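B-agarase (Agarivorans gilvus, PDB 5Z6P) probably hydrolyses agarose, the galactan of red-algal cell walls, as a beta-agarase of glycoside hydrolase family 50. Local coordinates at residues Ile524-Leu529 / Leu577-Ala582. Sequence-based numbering, arbitrary orientation.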
# COMPACT_ATOMS: atom_id res chain seq x y z
N ILE A 524 12.94 16.14 -7.68
CA ILE A 524 12.44 16.56 -8.98
C ILE A 524 12.96 17.95 -9.34
O ILE A 524 13.30 18.21 -10.49
CB ILE A 524 10.88 16.56 -9.01
CG1 ILE A 524 10.33 15.13 -8.93
CG2 ILE A 524 10.36 17.22 -10.27
CD1 ILE A 524 8.84 15.07 -8.58
N ALA A 525 13.04 18.84 -8.36
CA ALA A 525 13.59 20.16 -8.59
C ALA A 525 15.07 20.07 -8.94
O ALA A 525 15.52 20.64 -9.93
CB ALA A 525 13.38 21.04 -7.39
N ILE A 526 15.81 19.32 -8.14
CA ILE A 526 17.26 19.22 -8.27
C ILE A 526 17.69 18.57 -9.60
O ILE A 526 18.54 19.11 -10.29
CB ILE A 526 17.85 18.44 -7.08
CG1 ILE A 526 17.54 19.20 -5.78
CG2 ILE A 526 19.36 18.21 -7.27
CD1 ILE A 526 17.91 18.48 -4.51
N HIS A 527 17.09 17.43 -9.94
CA HIS A 527 17.43 16.75 -11.18
C HIS A 527 17.07 17.58 -12.41
O HIS A 527 17.86 17.70 -13.33
CB HIS A 527 16.72 15.39 -11.27
CG HIS A 527 17.11 14.60 -12.47
ND1 HIS A 527 16.39 14.60 -13.64
CD2 HIS A 527 18.18 13.79 -12.69
CE1 HIS A 527 16.98 13.82 -14.53
NE2 HIS A 527 18.07 13.32 -13.97
N THR A 528 15.87 18.14 -12.41
CA THR A 528 15.41 18.94 -13.54
C THR A 528 16.30 20.18 -13.77
O THR A 528 16.62 20.49 -14.91
CB THR A 528 13.95 19.35 -13.34
OG1 THR A 528 13.13 18.18 -13.31
CG2 THR A 528 13.48 20.23 -14.46
N LEU A 529 16.72 20.85 -12.70
CA LEU A 529 17.69 21.95 -12.81
C LEU A 529 18.99 21.49 -13.51
O LEU A 529 19.65 22.27 -14.19
CB LEU A 529 18.02 22.52 -11.43
CG LEU A 529 17.00 23.49 -10.83
CD1 LEU A 529 17.33 23.83 -9.38
CD2 LEU A 529 16.90 24.73 -11.70
N LEU A 577 24.87 21.21 -6.88
CA LEU A 577 24.38 22.28 -6.03
C LEU A 577 24.59 21.90 -4.58
O LEU A 577 24.46 20.73 -4.22
CB LEU A 577 22.90 22.57 -6.31
CG LEU A 577 22.53 23.02 -7.73
CD1 LEU A 577 21.02 23.15 -7.87
CD2 LEU A 577 23.22 24.33 -8.11
N THR A 578 24.92 22.87 -3.74
CA THR A 578 25.25 22.57 -2.36
C THR A 578 24.00 22.45 -1.49
O THR A 578 24.08 21.97 -0.36
CB THR A 578 26.19 23.63 -1.77
OG1 THR A 578 25.48 24.87 -1.58
CG2 THR A 578 27.37 23.87 -2.71
N HIS A 579 22.86 22.90 -2.01
CA HIS A 579 21.59 22.84 -1.30
C HIS A 579 21.60 23.69 -0.02
O HIS A 579 21.25 23.19 1.04
CB HIS A 579 21.23 21.39 -0.94
CG HIS A 579 21.27 20.43 -2.09
ND1 HIS A 579 21.11 20.82 -3.41
CD2 HIS A 579 21.46 19.09 -2.13
CE1 HIS A 579 21.20 19.77 -4.20
NE2 HIS A 579 21.41 18.70 -3.44
N ASN A 580 21.96 24.97 -0.10
CA ASN A 580 21.90 25.81 1.09
C ASN A 580 20.45 26.18 1.38
O ASN A 580 19.56 25.72 0.69
CB ASN A 580 22.79 27.07 0.95
CG ASN A 580 22.46 27.92 -0.28
OD1 ASN A 580 21.34 27.95 -0.76
ND2 ASN A 580 23.47 28.61 -0.79
N SER A 581 20.21 26.98 2.41
CA SER A 581 18.83 27.23 2.81
C SER A 581 18.07 28.05 1.77
O SER A 581 16.87 27.89 1.60
CB SER A 581 18.76 27.91 4.17
OG SER A 581 19.55 29.07 4.20
N ALA A 582 18.78 28.92 1.05
CA ALA A 582 18.15 29.72 0.01
C ALA A 582 17.76 28.86 -1.19
O ALA A 582 16.67 28.99 -1.73
CB ALA A 582 19.06 30.84 -0.43
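Leu577 meets Leu529 methyl to methyl: Leu577 CD1 lies 4.0 Å from Leu529 CD1, the two side chains crossing at about a right angle. Trp560 packs against both leucines, while Leu590 of helix 581-609 and Leu546 of helix 537-550 also touch Leu529, so this point belongs to a larger apolar cluster. The carbonyl of Leu577 also borders the His579 ring, its O 3.4 Å out from the ring plane and nearer the edge than the centre. The opposite face of that ring takes Ile526. With CG1 anti to the carbonyl carbon (chi1 -62°) and the chain extended beyond it, Ile526 CD1 lies over the imidazole in a CH-pi contact, 3.9 Å from the His579 ring centroid and 29° off the ring normal. The closest approach is to the carbon between the two nitrogens, Ile526 CD1 to His579 CE1 at 3.5 Å, and Ile526 CG2 reaches the same CE1 at 3.9 Å. Between the segments the chain runs through helices and loops with no strand, a helical region that probably stands on the (beta/alpha)8 barrel expected of family 50, and helix 523-530 packs against the turn leading into helix 581-609. Both ring nitrogens of His579 have partners, ND1 the hydroxyl of Tyr587 and NE2, weakly, Asp519, which should limit rotation of the ring beneath the isoleucine methyl. His579 has a left-handed backbone conformation (phi 63°), and the chain turns there toward the helix. Asn580 is the N-cap, its OD1 accepting from Gln583 N, while its ND2 ties this helix start to Ser559 O in helix 553-560.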